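Ribosome maturation protein SDO1 homolog (Methanothermobacter thermautotrophicus, PDB 2WBM) probably binds the ribosome and takes part in its maturation, as an archaeal member of the SDO1/SBDS family. Local coordinates at residues E183-A196 with W214-G228. Numbering follows the deposited sequence. Where two conformers were deposited one is given.
Sequences EKVRVAIKIPGEMA and WQNDGSWIAVVEIPG. Unlike the reference sequence in segment 183-196: M195 (reference Arg).
R186 and E225 meet as a salt bridge on one face of two antiparallel strands, 184-191 and 220-227. R186 NE lies 3.2 Å from E225 OE1. The carboxylate oxygen sits at the edge of the guanidinium, near its plane. It is approached on its anti side, from out of the carboxylate plane. R186 NH2 adds a weak bond to the same oxygen. The two flat groups are turned 50° apart.

Farther along this face, K190 reaches the loop before strand 220-227. In one of its two conformers the chain is extended to CE and bends only at the last torsion (chi4 -61°). This brings NZ within 3.0 Å of S219 OG, in a hydrogen bond. S219 OG gives to the syn lone pair of D217 OD1, so this hydroxyl bridges lysine and aspartate. S219 N meets the same oxygen from above the carboxylate plane, in an Asx turn. A long salt bridge from K190 NZ to D217 OD2 is a second link.

The other face is mostly apolar. V185 CG2 touches I226 CG1 at 3.6 Å, and I226 CD1 continues to V187 CG2. I189 CG1 packs on A222 CB. With CG anti to the backbone N (chi1 -179°), the W220 indole lies between A196 CB and A222 CB, on opposite faces toward the rim. Its NE1 bonds to E212. I191 CD1 comes to W220 CE3 at 3.8 Å, alongside the ring edge. A196 CB also contacts W214 CH2 at 3.6 Å. Helix 196-206 covers this side, with I203 on I189, W220 and V224.

Paired backbone bonds join V185 to I226, V187 to V224, I189 to A222 and I191 to W220. Strands 208-214 and 247-250 flank the pair. This is the central strand pair of a beta-alpha-beta-beta-alpha-beta, ferredoxin-like fold (strand order 4-1-3-2), the C-terminal SBDS domain.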
ATOM      1  N   GLU A 183     -16.096  -3.602  -1.361  1.00  9.96           N
ATOM      2  CA  GLU A 183     -16.872  -4.837  -1.226  1.00 12.38           C
ATOM      3  C   GLU A 183     -16.248  -5.948  -2.030  1.00 11.71           C
ATOM      4  O   GLU A 183     -15.885  -5.757  -3.194  1.00 13.56           O
ATOM      5  CB  GLU A 183     -18.318  -4.616  -1.670  1.00 13.24           C
ATOM      6  CG  GLU A 183     -19.276  -5.711  -1.227  1.00 21.40           C
ATOM      7  CD  GLU A 183     -20.726  -5.245  -1.203  1.00 27.96           C
ATOM      8  OE1 GLU A 183     -21.013  -4.170  -0.628  1.00 34.48           O
ATOM      9  OE2 GLU A 183     -21.581  -5.969  -1.753  1.00 36.65           O
ATOM     10  N   LYS A 184     -16.120  -7.115  -1.404  1.00 14.21           N
ATOM     11  CA  LYS A 184     -15.707  -8.307  -2.111  1.00 13.43           C
ATOM     12  C   LYS A 184     -16.954  -8.857  -2.790  1.00 15.01           C
ATOM     13  O   LYS A 184     -18.067  -8.654  -2.302  1.00 15.13           O
ATOM     14  CB  LYS A 184     -15.146  -9.373  -1.161  1.00 15.53           C
ATOM     15  CG  LYS A 184     -14.042  -8.906  -0.225  1.00 19.00           C
ATOM     16  CD  LYS A 184     -12.723  -8.636  -0.933  1.00 23.65           C
ATOM     17  CE  LYS A 184     -11.686  -8.120   0.088  1.00 27.19           C
ATOM     18  NZ  LYS A 184     -10.436  -7.600  -0.541  1.00 31.99           N
ATOM     19  N   VAL A 185     -16.766  -9.512  -3.926  1.00 13.04           N
ATOM     20  CA  VAL A 185     -17.875 -10.184  -4.612  1.00 13.50           C
ATOM     21  C   VAL A 185     -17.488 -11.626  -4.875  1.00 15.64           C
ATOM     22  O   VAL A 185     -16.299 -11.962  -4.897  1.00 16.38           O
ATOM     23  CB  VAL A 185     -18.275  -9.496  -5.935  1.00 14.54           C
ATOM     24  CG1 VAL A 185     -18.634  -8.018  -5.694  1.00 11.06           C
ATOM     25  CG2 VAL A 185     -17.177  -9.637  -6.975  1.00 15.24           C
ATOM     26  N   ARG A 186     -18.491 -12.477  -5.061  1.00 13.38           N
ATOM     27  CA  ARG A 186     -18.236 -13.888  -5.373  1.00 14.09           C
ATOM     28  C   ARG A 186     -18.688 -14.180  -6.788  1.00 13.52           C
ATOM     29  O   ARG A 186     -19.801 -13.828  -7.172  1.00 13.11           O
ATOM     30  CB  ARG A 186     -18.938 -14.804  -4.360  1.00 17.12           C
ATOM     31  CG  ARG A 186     -18.166 -14.878  -3.033  1.00 23.75           C
ATOM     32  CD  ARG A 186     -18.647 -15.988  -2.102  1.00 35.61           C
ATOM     33  NE  ARG A 186     -17.971 -15.890  -0.804  1.00 41.52           N
ATOM     34  CZ  ARG A 186     -17.977 -16.832   0.142  1.00 48.28           C
ATOM     35  NH1 ARG A 186     -18.624 -17.977  -0.046  1.00 46.32           N
ATOM     36  NH2 ARG A 186     -17.327 -16.627   1.285  1.00 43.69           N
ATOM     37  N   VAL A 187     -17.798 -14.796  -7.562  1.00 12.20           N
ATOM     38  CA  VAL A 187     -18.050 -15.083  -8.954  1.00 13.12           C
ATOM     39  C   VAL A 187     -17.977 -16.589  -9.131  1.00 13.94           C
ATOM     40  O   VAL A 187     -17.025 -17.220  -8.674  1.00 15.01           O
ATOM     41  CB  VAL A 187     -16.957 -14.433  -9.833  1.00 14.07           C
ATOM     42  CG1 VAL A 187     -17.195 -14.750 -11.308  1.00 18.99           C
ATOM     43  CG2 VAL A 187     -16.898 -12.888  -9.578  1.00 16.58           C
ATOM     44  N   ALA A 188     -18.978 -17.162  -9.785  1.00 12.90           N
ATOM     45  CA  ALA A 188     -18.937 -18.580 -10.117  1.00 12.85           C
ATOM     46  C   ALA A 188     -18.406 -18.678 -11.535  1.00 14.07           C
ATOM     47  O   ALA A 188     -18.899 -17.993 -12.457  1.00 16.39           O
ATOM     48  CB  ALA A 188     -20.330 -19.200 -10.026  1.00 11.84           C
ATOM     49  N   ILE A 189     -17.386 -19.504 -11.717  1.00 12.63           N
ATOM     50  CA  ILE A 189     -16.829 -19.689 -13.051  1.00 15.06           C
ATOM     51  C   ILE A 189     -16.955 -21.148 -13.448  1.00 16.14           C
ATOM     52  O   ILE A 189     -17.004 -22.036 -12.589  1.00 17.67           O
ATOM     53  CB  ILE A 189     -15.343 -19.216 -13.137  1.00 16.93           C
ATOM     54  CG1 ILE A 189     -14.401 -20.201 -12.423  1.00 19.85           C
ATOM     55  CG2 ILE A 189     -15.183 -17.807 -12.542  1.00 17.94           C
ATOM     56  CD1 ILE A 189     -12.920 -19.899 -12.618  1.00 26.99           C
ATOM     57  N   LYS A 190     -17.043 -21.381 -14.749  1.00 12.79           N
ATOM     58  CA  LYS A 190     -17.100 -22.722 -15.310  0.50 14.12           C
ATOM     59  C   LYS A 190     -16.076 -22.773 -16.434  1.00 15.23           C
ATOM     60  O   LYS A 190     -16.165 -21.975 -17.380  1.00 14.88           O
ATOM     61  CB  LYS A 190     -18.504 -22.987 -15.859  0.50 14.11           C
ATOM     62  CG  LYS A 190     -18.731 -24.380 -16.422  0.50 15.63           C
ATOM     63  CD  LYS A 190     -20.151 -24.499 -16.966  0.50 20.19           C
ATOM     64  CE  LYS A 190     -20.526 -25.939 -17.235  0.50 19.77           C
ATOM     65  NZ  LYS A 190     -19.646 -26.561 -18.251  0.50 16.55           N
ATOM     66  N   ILE A 191     -15.125 -23.687 -16.337  1.00 15.74           N
ATOM     67  CA  ILE A 191     -14.126 -23.788 -17.390  1.00 17.18           C
ATOM     68  C   ILE A 191     -13.877 -25.248 -17.762  1.00 14.71           C
ATOM     69  O   ILE A 191     -14.141 -26.159 -16.973  1.00 12.97           O
ATOM     70  CB  ILE A 191     -12.798 -23.117 -16.971  1.00 17.83           C
ATOM     71  CG1 ILE A 191     -12.243 -23.779 -15.715  1.00 17.50           C
ATOM     72  CG2 ILE A 191     -12.965 -21.594 -16.764  1.00 22.79           C
ATOM     73  CD1 ILE A 191     -10.752 -23.703 -15.650  1.00 23.38           C
ATOM     74  N   PRO A 192     -13.346 -25.480 -18.967  1.00 13.72           N
ATOM     75  CA  PRO A 192     -13.093 -26.860 -19.349  1.00 13.22           C
ATOM     76  C   PRO A 192     -12.093 -27.501 -18.393  1.00 13.65           C
ATOM     77  O   PRO A 192     -11.224 -26.809 -17.857  1.00 14.26           O
ATOM     78  CB  PRO A 192     -12.472 -26.733 -20.736  1.00 11.84           C
ATOM     79  CG  PRO A 192     -12.749 -25.325 -21.183  1.00 14.27           C
ATOM     80  CD  PRO A 192     -12.807 -24.519 -19.942  1.00 15.27           C
ATOM     81  N   GLY A 193     -12.237 -28.803 -18.170  1.00 14.97           N
ATOM     82  CA  GLY A 193     -11.394 -29.537 -17.218  1.00 16.26           C
ATOM     83  C   GLY A 193      -9.901 -29.437 -17.480  1.00 15.17           C
ATOM     84  O   GLY A 193      -9.104 -29.409 -16.535  1.00 16.70           O
ATOM     85  N   GLU A 194      -9.529 -29.366 -18.756  1.00 14.08           N
ATOM     86  CA  GLU A 194      -8.130 -29.246 -19.202  1.00 14.29           C
ATOM     87  C   GLU A 194      -7.442 -27.990 -18.662  1.00 14.43           C
ATOM     88  O   GLU A 194      -6.215 -27.950 -18.531  1.00 15.96           O
ATOM     89  CB  GLU A 194      -8.060 -29.191 -20.732  1.00 13.08           C
ATOM     90  CG  GLU A 194      -8.516 -30.461 -21.459  1.00 15.54           C
ATOM     91  CD  GLU A 194     -10.022 -30.512 -21.733  1.00 18.32           C
ATOM     92  OE1 GLU A 194     -10.799 -29.767 -21.088  1.00 14.07           O
ATOM     93  OE2 GLU A 194     -10.425 -31.318 -22.598  1.00 23.44           O
ATOM     94  N   MET A 195      -8.245 -26.971 -18.373  1.00 12.06           N
ATOM     95  CA  MET A 195      -7.746 -25.656 -17.979  1.00 13.86           C
ATOM     96  C   MET A 195      -7.792 -25.414 -16.470  1.00 12.71           C
ATOM     97  O   MET A 195      -7.423 -24.329 -15.998  1.00 13.18           O
ATOM     98  CB  MET A 195      -8.536 -24.557 -18.716  1.00 13.54           C
ATOM     99  CG  MET A 195      -8.319 -24.559 -20.249  1.00 12.35           C
ATOM    100  SD  MET A 195      -6.588 -24.557 -20.743  1.00 24.89           S
ATOM    101  CE  MET A 195      -6.045 -22.948 -20.180  1.00 20.08           C
ATOM    102  N   ALA A 196      -8.245 -26.402 -15.707  1.00 13.98           N
ATOM    103  CA  ALA A 196      -8.457 -26.174 -14.283  1.00 14.31           C
ATOM    104  C   ALA A 196      -7.148 -25.880 -13.541  1.00 17.03           C
ATOM    105  O   ALA A 196      -7.078 -24.916 -12.764  1.00 17.48           O
ATOM    106  CB  ALA A 196      -9.205 -27.328 -13.627  1.00 15.15           C
ATOM    107  N   TRP A 214     -15.591 -30.515  -9.499  1.00 13.81           N
ATOM    108  CA  TRP A 214     -15.540 -31.155 -10.804  1.00 13.27           C
ATOM    109  C   TRP A 214     -16.947 -31.588 -11.221  1.00 12.87           C
ATOM    110  O   TRP A 214     -17.683 -32.154 -10.418  1.00 11.73           O
ATOM    111  CB  TRP A 214     -14.600 -32.356 -10.755  1.00 13.20           C
ATOM    112  CG  TRP A 214     -13.194 -31.908 -10.664  1.00 13.40           C
ATOM    113  CD1 TRP A 214     -12.459 -31.707  -9.534  1.00 14.62           C
ATOM    114  CD2 TRP A 214     -12.351 -31.547 -11.766  1.00 17.12           C
ATOM    115  NE1 TRP A 214     -11.202 -31.259  -9.861  1.00 16.19           N
ATOM    116  CE2 TRP A 214     -11.105 -31.155 -11.227  1.00 17.08           C
ATOM    117  CE3 TRP A 214     -12.534 -31.517 -13.154  1.00 15.99           C
ATOM    118  CZ2 TRP A 214     -10.030 -30.745 -12.031  1.00 21.27           C
ATOM    119  CZ3 TRP A 214     -11.464 -31.119 -13.959  1.00 16.57           C
ATOM    120  CH2 TRP A 214     -10.226 -30.737 -13.390  1.00 20.95           C
ATOM    121  N   GLN A 215     -17.306 -31.298 -12.471  1.00 11.11           N
ATOM    122  CA  GLN A 215     -18.643 -31.570 -13.007  1.00 12.41           C
ATOM    123  C   GLN A 215     -18.707 -32.932 -13.681  1.00 14.68           C
ATOM    124  O   GLN A 215     -17.692 -33.455 -14.159  1.00 15.21           O
ATOM    125  CB  GLN A 215     -19.062 -30.493 -14.014  1.00 11.98           C
ATOM    126  CG  GLN A 215     -19.084 -29.082 -13.417  1.00 11.45           C
ATOM    127  CD  GLN A 215     -20.038 -29.012 -12.246  1.00 14.58           C
ATOM    128  OE1 GLN A 215     -21.251 -29.119 -12.435  1.00 13.43           O
ATOM    129  NE2 GLN A 215     -19.502 -28.875 -11.026  1.00 11.12           N
ATOM    130  N   ASN A 216     -19.906 -33.496 -13.708  1.00 15.46           N
ATOM    131  CA  ASN A 216     -20.250 -34.726 -14.427  0.50 16.74           C
ATOM    132  C   ASN A 216     -19.752 -34.756 -15.871  1.00 16.91           C
ATOM    133  O   ASN A 216     -19.446 -35.793 -16.433  1.00 20.03           O
ATOM    134  CB  ASN A 216     -21.780 -34.969 -14.383  0.50 16.09           C
ATOM    135  CG  ASN A 216     -22.628 -33.745 -14.831  0.50 12.91           C
ATOM    136  OD1 ASN A 216     -22.123 -32.749 -15.340  0.50  8.59           O
ATOM    137  ND2 ASN A 216     -23.940 -33.845 -14.628  0.50 17.11           N
ATOM    138  N   ASP A 217     -19.745 -33.582 -16.497  1.00 17.91           N
ATOM    139  CA  ASP A 217     -19.375 -33.505 -17.917  1.00 18.36           C
ATOM    140  C   ASP A 217     -17.877 -33.226 -18.146  1.00 17.78           C
ATOM    141  O   ASP A 217     -17.449 -33.021 -19.284  1.00 19.06           O
ATOM    142  CB  ASP A 217     -20.240 -32.479 -18.657  1.00 18.14           C
ATOM    143  CG  ASP A 217     -19.969 -31.048 -18.210  1.00 20.67           C
ATOM    144  OD1 ASP A 217     -19.084 -30.817 -17.351  1.00 21.12           O
ATOM    145  OD2 ASP A 217     -20.647 -30.142 -18.731  1.00 25.62           O
ATOM    146  N   GLY A 218     -17.096 -33.230 -17.066  1.00 17.66           N
ATOM    147  CA  GLY A 218     -15.646 -33.045 -17.155  1.00 16.33           C
ATOM    148  C   GLY A 218     -15.174 -31.617 -16.978  1.00 17.20           C
ATOM    149  O   GLY A 218     -13.967 -31.368 -16.892  1.00 15.84           O
ATOM    150  N   SER A 219     -16.106 -30.664 -16.928  1.00 14.65           N
ATOM    151  CA  SER A 219     -15.723 -29.274 -16.659  1.00 16.55           C
ATOM    152  C   SER A 219     -15.490 -29.050 -15.166  1.00 13.46           C
ATOM    153  O   SER A 219     -15.750 -29.929 -14.342  1.00 14.37           O
ATOM    154  CB  SER A 219     -16.753 -28.280 -17.211  1.00 16.84           C
ATOM    155  OG  SER A 219     -18.009 -28.443 -16.591  1.00 18.95           O
ATOM    156  N   TRP A 220     -15.004 -27.860 -14.820  1.00 14.36           N
ATOM    157  CA  TRP A 220     -14.689 -27.552 -13.441  1.00 12.43           C
ATOM    158  C   TRP A 220     -15.310 -26.220 -13.095  1.00 14.06           C
ATOM    159  O   TRP A 220     -15.156 -25.248 -13.827  1.00 14.37           O
ATOM    160  CB  TRP A 220     -13.178 -27.495 -13.245  1.00 13.46           C
ATOM    161  CG  TRP A 220     -12.693 -27.201 -11.851  1.00 13.41           C
ATOM    162  CD1 TRP A 220     -12.821 -28.005 -10.735  1.00 15.57           C
ATOM    163  CD2 TRP A 220     -11.940 -26.055 -11.432  1.00 16.08           C
ATOM    164  NE1 TRP A 220     -12.207 -27.414  -9.656  1.00 16.19           N
ATOM    165  CE2 TRP A 220     -11.668 -26.213 -10.051  1.00 15.31           C
ATOM    166  CE3 TRP A 220     -11.487 -24.896 -12.084  1.00 17.38           C
ATOM    167  CZ2 TRP A 220     -10.937 -25.265  -9.315  1.00 16.11           C
ATOM    168  CZ3 TRP A 220     -10.764 -23.946 -11.349  1.00 14.40           C
ATOM    169  CH2 TRP A 220     -10.503 -24.139  -9.978  1.00 16.80           C
ATOM    170  N   ILE A 221     -16.029 -26.197 -11.982  1.00 12.51           N
ATOM    171  CA  ILE A 221     -16.646 -24.969 -11.499  1.00 13.16           C
ATOM    172  C   ILE A 221     -15.896 -24.511 -10.256  1.00 13.98           C
ATOM    173  O   ILE A 221     -15.553 -25.324  -9.411  1.00 16.28           O
ATOM    174  CB  ILE A 221     -18.132 -25.171 -11.156  1.00 14.91           C
ATOM    175  CG1 ILE A 221     -18.942 -25.297 -12.457  1.00 11.94           C
ATOM    176  CG2 ILE A 221     -18.647 -24.004 -10.264  1.00 14.84           C
ATOM    177  CD1 ILE A 221     -20.431 -25.596 -12.242  1.00 16.41           C
ATOM    178  N   ALA A 222     -15.613 -23.215 -10.170  1.00 13.39           N
ATOM    179  CA  ALA A 222     -15.043 -22.647  -8.944  1.00 13.57           C
ATOM    180  C   ALA A 222     -15.821 -21.396  -8.580  1.00 13.65           C
ATOM    181  O   ALA A 222     -16.257 -20.652  -9.461  1.00 17.28           O
ATOM    182  CB  ALA A 222     -13.588 -22.317  -9.124  1.00 13.79           C
ATOM    183  N   VAL A 223     -16.040 -21.213  -7.293  1.00 13.01           N
ATOM    184  CA  VAL A 223     -16.565 -19.966  -6.762  1.00 12.18           C
ATOM    185  C   VAL A 223     -15.372 -19.214  -6.188  1.00 12.18           C
ATOM    186  O   VAL A 223     -14.614 -19.762  -5.380  1.00 14.24           O
ATOM    187  CB  VAL A 223     -17.634 -20.232  -5.721  1.00 12.56           C
ATOM    188  CG1 VAL A 223     -18.167 -18.917  -5.127  1.00 12.75           C
ATOM    189  CG2 VAL A 223     -18.770 -21.053  -6.381  1.00 14.12           C
ATOM    190  N   VAL A 224     -15.180 -17.979  -6.648  1.00 12.86           N
ATOM    191  CA  VAL A 224     -13.991 -17.196  -6.289  1.00 14.93           C
ATOM    192  C   VAL A 224     -14.431 -15.889  -5.664  1.00 15.31           C
ATOM    193  O   VAL A 224     -15.266 -15.198  -6.233  1.00 15.53           O
ATOM    194  CB  VAL A 224     -13.098 -16.886  -7.502  1.00 16.25           C
ATOM    195  CG1 VAL A 224     -11.800 -16.191  -7.051  1.00 14.13           C
ATOM    196  CG2 VAL A 224     -12.755 -18.180  -8.266  1.00 16.91           C
ATOM    197  N   GLU A 225     -13.894 -15.581  -4.487  1.00 14.24           N
ATOM    198  CA  GLU A 225     -14.145 -14.295  -3.853  1.00 15.00           C
ATOM    199  C   GLU A 225     -13.042 -13.343  -4.304  1.00 13.61           C
ATOM    200  O   GLU A 225     -11.850 -13.623  -4.111  1.00 14.94           O
ATOM    201  CB  GLU A 225     -14.167 -14.429  -2.331  1.00 14.61           C
ATOM    202  CG  GLU A 225     -14.387 -13.133  -1.589  1.00 17.64           C
ATOM    203  CD  GLU A 225     -14.732 -13.371  -0.128  1.00 30.68           C
ATOM    204  OE1 GLU A 225     -15.899 -13.712   0.170  1.00 33.83           O
ATOM    205  OE2 GLU A 225     -13.830 -13.216   0.716  1.00 30.63           O
ATOM    206  N   ILE A 226     -13.440 -12.242  -4.932  1.00 12.51           N
ATOM    207  CA  ILE A 226     -12.489 -11.249  -5.427  1.00 13.02           C
ATOM    208  C   ILE A 226     -12.822  -9.853  -4.897  1.00 13.90           C
ATOM    209  O   ILE A 226     -13.978  -9.586  -4.537  1.00 13.90           O
ATOM    210  CB  ILE A 226     -12.427 -11.216  -6.977  1.00 12.60           C
ATOM    211  CG1 ILE A 226     -13.788 -10.834  -7.587  1.00 13.04           C
ATOM    212  CG2 ILE A 226     -11.972 -12.586  -7.523  1.00 14.88           C
ATOM    213  CD1 ILE A 226     -13.716 -10.449  -9.064  1.00 14.79           C
ATOM    214  N   PRO A 227     -11.809  -8.957  -4.836  1.00 14.09           N
ATOM    215  CA  PRO A 227     -12.088  -7.542  -4.618  1.00 12.20           C
ATOM    216  C   PRO A 227     -13.065  -7.092  -5.690  1.00 10.87           C
ATOM    217  O   PRO A 227     -12.901  -7.444  -6.855  1.00 12.36           O
ATOM    218  CB  PRO A 227     -10.713  -6.889  -4.819  1.00 12.02           C
ATOM    219  CG  PRO A 227      -9.769  -7.943  -4.349  1.00 13.67           C
ATOM    220  CD  PRO A 227     -10.356  -9.209  -4.915  1.00 15.27           C
ATOM    221  N   GLY A 228     -14.099  -6.359  -5.299  1.00 11.31           N
ATOM    222  CA  GLY A 228     -15.189  -6.062  -6.230  1.00  8.97           C
ATOM    223  C   GLY A 228     -14.808  -5.280  -7.474  1.00  9.85           C
ATOM    224  O   GLY A 228     -15.483  -5.380  -8.503  1.00 10.94           O
TER